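Enolase (alpha proteobacterium BAL199, PDB 3UGV) is a magnesium-binding member of the enolase superfamily, of the mandelate racemase/muconate lactonizing enzyme family, and probably catalyses abstraction of a proton next to a substrate carboxylate. Local coordinates at residues Glu76-Lys81 against Thr326-Glu331; Asn278-Arg283 against Phe301-Gly306. One frame throughout, in Å; residues are numbered along the deposited sequence.

Overall arrangement
Interactions 1 and 2 have their centres about 13 Å apart and meet near the active-site end of the barrel domain. Along the chain the order is 76-81, 278-283, 301-306, 326-331, so interaction 2 is nested inside the loop that interaction 1 closes. Interaction 1 ties the N-terminal domain, after strand 71-75, to the loop leading into helix 330-337; interaction 2 joins the loop between strand 273-275 and helix 282-290 to the short helix 301-304 after strand 296-297. The two touch directly, Tyr329 packing on Phe301 and Met302 and Tyr78 on Arg303. Both also reach the second subunit, where Phe117 meets Tyr78 and Arg303, so barrel, capping domain and subunit interface converge here.

Interaction 1 of 2, residues Glu76-Lys81 against Thr326-Glu331; sequences EPYVPK and THLYPE
Glu76 stands its carboxylate upright on one face of the Tyr329 ring, OE2 3.8 Å above the plane near the ring centre, with the two flat groups 87° apart. The side chains run past each other in opposite directions, and each reaches the other residue's backbone: Glu76 N donates to Tyr329 OH at 2.9 Å in a nearly straight bond (167°), while Tyr329 N donates to Glu76 OE2 at 3.2 Å, met nearly along the C-O bond. With CG beside the backbone N (chi1 -48°) and the chain extended beyond it, Glu76 carries its carboxylate to the N-H of Tyr329. Its other oxygen, OE1, is held by Trp56. This pairing joins the N-terminal capping domain of the enolase superfamily to the barrel domain, just where Tyr329 takes the N-cap position of helix 330-337. Replacing Tyr329 by an alanine would probably leave Glu76 N without its acceptor and uncover the carboxylate on the side where the ring now lies. Nearer the metal, Tyr78 OH approaches the edge of the His327 imidazole, 3.1 Å from CE1. Leu328 CD1 touches Tyr78 CE2 at 3.8 Å, and Leu328 CB lies 3.5 Å from Glu76 OE2. His327 ND1 is hydrogen-bonded to Asp300, and the imidazole side chain comes within about 4 Å of a bound magnesium, whose site includes Glu277.

Interaction 2 of 2, residues Asn278-Arg283 against Phe301-Gly306; sequences NFYGPR and FMRIGG
The loop after strand 273-275, leading into helix 282-290, meets the short, weakly bonded helix 301-304 that follows strand 296-297, Arg303 crossing the face of Tyr280. Arg303 CB sits over one face of the Tyr280 ring, 4.1 Å from its centroid, in a CH-pi contact displaced toward the rim. Beyond it the extended aliphatic chain crosses the ring, CG coming within 3.5 Å of Tyr280 CE1, and the guanidinium ends turned 81° to the ring with Tyr280 OH at its edge. Asn278 runs alongside Arg303, pointing the same way, and places OD1 3.5 Å above the centre of one guanidinium face; the other face carries Met302 CE. OD1 is poorly angled for bonding to NE, and Asn278 ND2 instead bonds to Glu252. The segments follow adjacent strands of the modified (beta/alpha)-barrel of the enolase superfamily, 278-283 directly after the metal ligand Glu277, whose backbone O accepts a bond from Arg303 NH1; Arg303 NH2 bonds to Phe117 O of the second subunit. The backbones also touch through CA-H...O contacts, Tyr280 CA to Arg303 O at 3.3 Å and Gly281 CA to Ile304 O at 3.6 Å. Gly281, the N-cap of helix 282-290, has backbone angles at which a CB would jam against the preceding carbonyl O. With CG1 anti to the backbone N (chi1 -162°), Ile304 reaches across, Ile304 CD1 packing on Phe279 CB at 4.1 Å.

Interaction 1 of 2, residues Glu76-Lys81 against Thr326-Glu331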
ATOM      1  N   GLU F  76      -9.393  37.298 -13.530  1.00 23.14           N
ATOM      2  CA  GLU F  76     -10.765  37.270 -13.047  1.00 30.80           C
ATOM      3  C   GLU F  76     -10.765  36.738 -11.626  1.00 34.93           C
ATOM      4  O   GLU F  76     -10.952  35.540 -11.410  1.00 38.22           O
ATOM      5  CB  GLU F  76     -11.625  36.371 -13.931  1.00 30.02           C
ATOM      6  CG  GLU F  76     -11.459  36.646 -15.404  1.00 35.43           C
ATOM      7  CD  GLU F  76     -12.392  35.824 -16.255  1.00 40.99           C
ATOM      8  OE1 GLU F  76     -13.582  36.196 -16.360  1.00 43.37           O
ATOM      9  OE2 GLU F  76     -11.933  34.803 -16.812  1.00 40.16           O
ATOM     10  N   PRO F  77     -10.567  37.635 -10.651  1.00 28.32           N
ATOM     11  CA  PRO F  77     -10.332  37.269  -9.248  1.00 32.14           C
ATOM     12  C   PRO F  77     -11.580  37.043  -8.374  1.00 31.57           C
ATOM     13  O   PRO F  77     -11.409  36.797  -7.178  1.00 32.60           O
ATOM     14  CB  PRO F  77      -9.530  38.455  -8.720  1.00 24.56           C
ATOM     15  CG  PRO F  77     -10.082  39.617  -9.484  1.00 24.08           C
ATOM     16  CD  PRO F  77     -10.453  39.086 -10.868  1.00 24.62           C
ATOM     17  N   TYR F  78     -12.781  37.126  -8.939  1.00 30.88           N
ATOM     18  CA  TYR F  78     -14.005  36.753  -8.212  1.00 35.39           C
ATOM     19  C   TYR F  78     -14.499  37.784  -7.198  1.00 37.29           C
ATOM     20  O   TYR F  78     -15.638  38.239  -7.268  1.00 46.84           O
ATOM     21  CB  TYR F  78     -13.794  35.442  -7.468  1.00 34.13           C
ATOM     22  CG  TYR F  78     -14.007  34.197  -8.277  1.00 33.19           C
ATOM     23  CD1 TYR F  78     -15.263  33.619  -8.352  1.00 40.28           C
ATOM     24  CD2 TYR F  78     -12.948  33.573  -8.937  1.00 40.49           C
ATOM     25  CE1 TYR F  78     -15.473  32.468  -9.078  1.00 47.98           C
ATOM     26  CE2 TYR F  78     -13.144  32.409  -9.672  1.00 41.82           C
ATOM     27  CZ  TYR F  78     -14.417  31.863  -9.734  1.00 46.11           C
ATOM     28  OH  TYR F  78     -14.665  30.713 -10.447  1.00 49.11           O
ATOM     29  N   VAL F  79     -13.649  38.123  -6.233  1.00 35.36           N
ATOM     30  CA  VAL F  79     -14.035  39.034  -5.167  1.00 32.70           C
ATOM     31  C   VAL F  79     -13.465  40.416  -5.434  1.00 40.22           C
ATOM     32  O   VAL F  79     -12.247  40.602  -5.415  1.00 39.16           O
ATOM     33  CB  VAL F  79     -13.596  38.526  -3.768  1.00 41.00           C
ATOM     34  CG1 VAL F  79     -14.145  37.148  -3.522  1.00 41.37           C
ATOM     35  CG2 VAL F  79     -12.109  38.469  -3.661  1.00 47.64           C
ATOM     36  N   PRO F  80     -14.355  41.389  -5.697  1.00 40.24           N
ATOM     37  CA  PRO F  80     -13.986  42.765  -6.055  1.00 37.30           C
ATOM     38  C   PRO F  80     -12.972  43.378  -5.090  1.00 38.10           C
ATOM     39  O   PRO F  80     -11.961  43.927  -5.530  1.00 41.24           O
ATOM     40  CB  PRO F  80     -15.322  43.513  -5.978  1.00 37.84           C
ATOM     41  CG  PRO F  80     -16.349  42.459  -6.311  1.00 36.22           C
ATOM     42  CD  PRO F  80     -15.819  41.197  -5.667  1.00 33.90           C
ATOM     43  N   LYS F  81     -13.235  43.273  -3.793  1.00 35.14           N
ATOM     44  CA  LYS F  81     -12.340  43.851  -2.792  1.00 46.58           C
ATOM     45  C   LYS F  81     -10.911  43.304  -2.867  1.00 45.39           C
ATOM     46  O   LYS F  81      -9.971  43.956  -2.423  1.00 33.89           O
ATOM     47  CB  LYS F  81     -12.916  43.690  -1.378  1.00 53.73           C
ATOM     48  CG  LYS F  81     -14.026  44.694  -1.066  1.00 67.91           C
ATOM     49  CD  LYS F  81     -14.377  44.743   0.421  1.00 77.78           C
ATOM     50  CE  LYS F  81     -15.315  45.911   0.738  1.00 80.07           C
ATOM     51  NZ  LYS F  81     -15.478  46.141   2.206  1.00 78.43           N
ATOM     52  N   THR F 326     -10.440  23.268 -19.142  1.00 22.42           N
ATOM     53  CA  THR F 326     -10.057  24.582 -18.637  1.00 20.72           C
ATOM     54  C   THR F 326     -11.062  25.145 -17.651  1.00 26.94           C
ATOM     55  O   THR F 326     -12.165  24.642 -17.506  1.00 28.88           O
ATOM     56  CB  THR F 326      -9.898  25.627 -19.761  1.00 20.34           C
ATOM     57  OG1 THR F 326     -11.150  25.786 -20.450  1.00 26.40           O
ATOM     58  CG2 THR F 326      -8.816  25.207 -20.744  1.00 20.52           C
ATOM     59  N   HIS F 327     -10.659  26.206 -16.972  1.00 23.49           N
ATOM     60  CA  HIS F 327     -11.577  26.961 -16.147  1.00 23.74           C
ATOM     61  C   HIS F 327     -11.328  28.448 -16.320  1.00 27.65           C
ATOM     62  O   HIS F 327     -10.219  28.929 -16.083  1.00 24.71           O
ATOM     63  CB  HIS F 327     -11.421  26.601 -14.686  1.00 18.04           C
ATOM     64  CG  HIS F 327     -12.331  27.375 -13.792  1.00 25.88           C
ATOM     65  ND1 HIS F 327     -11.883  28.385 -12.968  1.00 27.45           N
ATOM     66  CD2 HIS F 327     -13.670  27.296 -13.603  1.00 23.38           C
ATOM     67  CE1 HIS F 327     -12.904  28.882 -12.294  1.00 27.70           C
ATOM     68  NE2 HIS F 327     -14.001  28.247 -12.669  1.00 28.02           N
ATOM     69  N   LEU F 328     -12.374  29.159 -16.731  1.00 26.74           N
ATOM     70  CA  LEU F 328     -12.299  30.575 -17.069  1.00 25.30           C
ATOM     71  C   LEU F 328     -11.266  30.863 -18.179  1.00 31.85           C
ATOM     72  O   LEU F 328     -10.714  29.937 -18.798  1.00 24.73           O
ATOM     73  CB  LEU F 328     -12.056  31.412 -15.809  1.00 20.52           C
ATOM     74  CG  LEU F 328     -13.144  31.297 -14.730  1.00 28.10           C
ATOM     75  CD1 LEU F 328     -12.798  32.111 -13.478  1.00 20.24           C
ATOM     76  CD2 LEU F 328     -14.500  31.726 -15.290  1.00 31.60           C
ATOM     77  N   TYR F 329     -11.038  32.147 -18.443  1.00 24.73           N
ATOM     78  CA  TYR F 329     -10.031  32.592 -19.410  1.00 24.22           C
ATOM     79  C   TYR F 329     -10.104  31.862 -20.739  1.00 21.97           C
ATOM     80  O   TYR F 329      -9.145  31.212 -21.143  1.00 30.18           O
ATOM     81  CB  TYR F 329      -8.623  32.443 -18.826  1.00 27.89           C
ATOM     82  CG  TYR F 329      -8.500  33.013 -17.437  1.00 24.70           C
ATOM     83  CD1 TYR F 329      -8.140  34.335 -17.247  1.00 20.49           C
ATOM     84  CD2 TYR F 329      -8.760  32.232 -16.320  1.00 25.86           C
ATOM     85  CE1 TYR F 329      -8.033  34.872 -15.982  1.00 23.02           C
ATOM     86  CE2 TYR F 329      -8.663  32.760 -15.042  1.00 30.22           C
ATOM     87  CZ  TYR F 329      -8.299  34.085 -14.881  1.00 31.29           C
ATOM     88  OH  TYR F 329      -8.186  34.627 -13.623  1.00 34.84           O
ATOM     89  N   PRO F 330     -11.236  31.990 -21.437  1.00 19.63           N
ATOM     90  CA  PRO F 330     -11.486  31.221 -22.660  1.00 25.12           C
ATOM     91  C   PRO F 330     -10.435  31.498 -23.725  1.00 26.05           C
ATOM     92  O   PRO F 330     -10.081  30.590 -24.484  1.00 30.02           O
ATOM     93  CB  PRO F 330     -12.869  31.712 -23.114  1.00 28.09           C
ATOM     94  CG  PRO F 330     -13.489  32.248 -21.894  1.00 25.99           C
ATOM     95  CD  PRO F 330     -12.386  32.819 -21.060  1.00 20.54           C
ATOM     96  N   GLU F 331      -9.916  32.721 -23.773  1.00 22.01           N
ATOM     97  CA  GLU F 331      -8.903  33.038 -24.788  1.00 30.98           C
ATOM     98  C   GLU F 331      -7.562  32.325 -24.566  1.00 33.31           C
ATOM     99  O   GLU F 331      -7.113  31.588 -25.442  1.00 36.34           O
ATOM    100  CB  GLU F 331      -8.716  34.548 -24.960  1.00 37.96           C
ATOM    101  CG  GLU F 331      -9.999  35.270 -25.333  1.00 43.51           C
ATOM    102  CD  GLU F 331     -10.925  35.457 -24.139  1.00 49.96           C
ATOM    103  OE1 GLU F 331     -10.445  35.390 -22.984  1.00 51.32           O
ATOM    104  OE2 GLU F 331     -12.133  35.668 -24.354  1.00 48.28           O
TER

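Interaction 2 of 2, residues Asn278-Arg283 against Phe301-Gly306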
ATOM      1  N   ASN F 278      -9.205  24.764  -8.324  1.00 23.74           N
ATOM      2  CA  ASN F 278      -8.547  25.320  -7.136  1.00 21.46           C
ATOM      3  C   ASN F 278      -7.143  24.778  -6.866  1.00 25.84           C
ATOM      4  O   ASN F 278      -6.597  25.000  -5.786  1.00 24.72           O
ATOM      5  CB  ASN F 278      -9.409  25.107  -5.901  1.00 19.97           C
ATOM      6  CG  ASN F 278     -10.546  26.114  -5.802  1.00 31.66           C
ATOM      7  OD1 ASN F 278     -10.337  27.283  -5.459  1.00 32.78           O
ATOM      8  ND2 ASN F 278     -11.757  25.660  -6.099  1.00 26.14           N
ATOM      9  N   PHE F 279      -6.583  24.051  -7.835  1.00 19.39           N
ATOM     10  CA  PHE F 279      -5.192  23.608  -7.773  1.00 23.60           C
ATOM     11  C   PHE F 279      -4.251  24.813  -7.841  1.00 25.55           C
ATOM     12  O   PHE F 279      -4.214  25.522  -8.849  1.00 20.92           O
ATOM     13  CB  PHE F 279      -4.854  22.723  -8.975  1.00 20.56           C
ATOM     14  CG  PHE F 279      -5.443  21.346  -8.919  1.00 27.06           C
ATOM     15  CD1 PHE F 279      -5.935  20.824  -7.735  1.00 16.02           C
ATOM     16  CD2 PHE F 279      -5.484  20.563 -10.065  1.00 25.75           C
ATOM     17  CE1 PHE F 279      -6.453  19.560  -7.695  1.00 12.07           C
ATOM     18  CE2 PHE F 279      -6.017  19.301 -10.033  1.00 18.53           C
ATOM     19  CZ  PHE F 279      -6.494  18.791  -8.841  1.00 16.19           C
ATOM     20  N   TYR F 280      -3.475  25.039  -6.792  1.00 22.59           N
ATOM     21  CA  TYR F 280      -2.447  26.079  -6.849  1.00 31.70           C
ATOM     22  C   TYR F 280      -1.101  25.495  -7.283  1.00 34.51           C
ATOM     23  O   TYR F 280      -0.268  25.148  -6.449  1.00 40.62           O
ATOM     24  CB  TYR F 280      -2.344  26.810  -5.506  1.00 23.29           C
ATOM     25  CG  TYR F 280      -3.486  27.776  -5.297  1.00 30.05           C
ATOM     26  CD1 TYR F 280      -3.422  29.068  -5.809  1.00 24.17           C
ATOM     27  CD2 TYR F 280      -4.646  27.385  -4.618  1.00 23.96           C
ATOM     28  CE1 TYR F 280      -4.470  29.954  -5.644  1.00 29.58           C
ATOM     29  CE2 TYR F 280      -5.707  28.257  -4.458  1.00 23.84           C
ATOM     30  CZ  TYR F 280      -5.611  29.547  -4.971  1.00 32.55           C
ATOM     31  OH  TYR F 280      -6.655  30.433  -4.821  1.00 31.13           O
ATOM     32  N   GLY F 281      -0.910  25.363  -8.593  1.00 32.77           N
ATOM     33  CA  GLY F 281       0.331  24.833  -9.139  1.00 26.95           C
ATOM     34  C   GLY F 281       0.282  23.352  -9.506  1.00 26.27           C
ATOM     35  O   GLY F 281      -0.572  22.604  -9.027  1.00 27.54           O
ATOM     36  N   PRO F 282       1.208  22.916 -10.368  1.00 16.11           N
ATOM     37  CA  PRO F 282       1.226  21.535 -10.865  1.00 16.64           C
ATOM     38  C   PRO F 282       1.574  20.513  -9.792  1.00 22.09           C
ATOM     39  O   PRO F 282       1.138  19.361  -9.856  1.00 27.21           O
ATOM     40  CB  PRO F 282       2.331  21.551 -11.947  1.00 25.94           C
ATOM     41  CG  PRO F 282       2.561  23.014 -12.274  1.00 22.86           C
ATOM     42  CD  PRO F 282       2.210  23.781 -11.028  1.00 16.24           C
ATOM     43  N   ARG F 283       2.379  20.906  -8.819  1.00 19.73           N
ATOM     44  CA  ARG F 283       2.687  19.974  -7.748  1.00 17.52           C
ATOM     45  C   ARG F 283       1.388  19.615  -7.011  1.00 19.73           C
ATOM     46  O   ARG F 283       1.185  18.470  -6.603  1.00 24.07           O
ATOM     47  CB  ARG F 283       3.768  20.512  -6.802  1.00 21.80           C
ATOM     48  CG  ARG F 283       3.911  19.712  -5.494  1.00 23.85           C
ATOM     49  CD  ARG F 283       5.218  20.023  -4.815  1.00 20.60           C
ATOM     50  NE  ARG F 283       6.340  19.568  -5.632  1.00 32.01           N
ATOM     51  CZ  ARG F 283       7.543  20.136  -5.649  1.00 33.66           C
ATOM     52  NH1 ARG F 283       7.790  21.191  -4.892  1.00 33.88           N
ATOM     53  NH2 ARG F 283       8.495  19.654  -6.431  1.00 36.46           N
ATOM     54  N   PHE F 301      -6.456  29.412 -14.655  1.00 33.26           N
ATOM     55  CA  PHE F 301      -5.176  30.058 -15.016  1.00 25.15           C
ATOM     56  C   PHE F 301      -4.572  31.023 -13.986  1.00 27.05           C
ATOM     57  O   PHE F 301      -3.350  31.204 -13.931  1.00 24.95           O
ATOM     58  CB  PHE F 301      -5.260  30.708 -16.405  1.00 24.09           C
ATOM     59  CG  PHE F 301      -5.461  29.709 -17.504  1.00 25.74           C
ATOM     60  CD1 PHE F 301      -4.378  29.039 -18.054  1.00 24.52           C
ATOM     61  CD2 PHE F 301      -6.733  29.394 -17.942  1.00 24.04           C
ATOM     62  CE1 PHE F 301      -4.558  28.094 -19.041  1.00 24.09           C
ATOM     63  CE2 PHE F 301      -6.924  28.446 -18.934  1.00 24.21           C
ATOM     64  CZ  PHE F 301      -5.838  27.792 -19.479  1.00 26.07           C
ATOM     65  N   MET F 302      -5.407  31.653 -13.170  1.00 20.35           N
ATOM     66  CA  MET F 302      -4.843  32.499 -12.132  1.00 27.92           C
ATOM     67  C   MET F 302      -4.281  31.675 -10.969  1.00 30.07           C
ATOM     68  O   MET F 302      -3.446  32.169 -10.213  1.00 30.42           O
ATOM     69  CB  MET F 302      -5.844  33.539 -11.636  1.00 20.75           C
ATOM     70  CG  MET F 302      -6.754  33.044 -10.557  1.00 35.29           C
ATOM     71  SD  MET F 302      -7.784  34.361  -9.883  1.00 47.74           S
ATOM     72  CE  MET F 302      -8.955  33.402  -8.917  1.00 46.86           C
ATOM     73  N   ARG F 303      -4.709  30.416 -10.852  1.00 28.13           N
ATOM     74  CA  ARG F 303      -4.310  29.580  -9.721  1.00 27.10           C
ATOM     75  C   ARG F 303      -3.227  28.563 -10.085  1.00 30.44           C
ATOM     76  O   ARG F 303      -2.357  28.266  -9.272  1.00 22.15           O
ATOM     77  CB  ARG F 303      -5.516  28.849  -9.121  1.00 22.38           C
ATOM     78  CG  ARG F 303      -6.572  29.745  -8.493  1.00 24.45           C
ATOM     79  CD  ARG F 303      -7.620  28.948  -7.688  1.00 16.81           C
ATOM     80  NE  ARG F 303      -8.713  29.814  -7.244  1.00 28.32           N
ATOM     81  CZ  ARG F 303      -9.908  29.901  -7.838  1.00 34.95           C
ATOM     82  NH1 ARG F 303     -10.195  29.159  -8.900  1.00 37.82           N
ATOM     83  NH2 ARG F 303     -10.829  30.735  -7.372  1.00 37.18           N
ATOM     84  N   ILE F 304      -3.286  28.023 -11.301  1.00 21.00           N
ATOM     85  CA  ILE F 304      -2.323  27.011 -11.708  1.00 23.13           C
ATOM     86  C   ILE F 304      -0.938  27.592 -12.014  1.00 23.09           C
ATOM     87  O   ILE F 304       0.052  26.858 -12.054  1.00 24.21           O
ATOM     88  CB  ILE F 304      -2.810  26.199 -12.929  1.00 28.85           C
ATOM     89  CG1 ILE F 304      -2.018  24.888 -13.055  1.00 26.01           C
ATOM     90  CG2 ILE F 304      -2.691  27.020 -14.202  1.00 21.45           C
ATOM     91  CD1 ILE F 304      -2.556  23.752 -12.185  1.00 21.84           C
ATOM     92  N   GLY F 305      -0.873  28.902 -12.252  1.00 27.49           N
ATOM     93  CA  GLY F 305       0.383  29.561 -12.585  1.00 20.45           C
ATOM     94  C   GLY F 305       0.459  30.028 -14.033  1.00 29.99           C
ATOM     95  O   GLY F 305       1.516  29.958 -14.667  1.00 24.06           O
ATOM     96  N   GLY F 306      -0.675  30.498 -14.552  1.00 29.56           N
ATOM     97  CA  GLY F 306      -0.747  31.063 -15.884  1.00 26.69           C
ATOM     98  C   GLY F 306      -0.430  30.072 -16.982  1.00 28.93           C
ATOM     99  O   GLY F 306      -0.722  28.884 -16.861  1.00 24.56           O
TER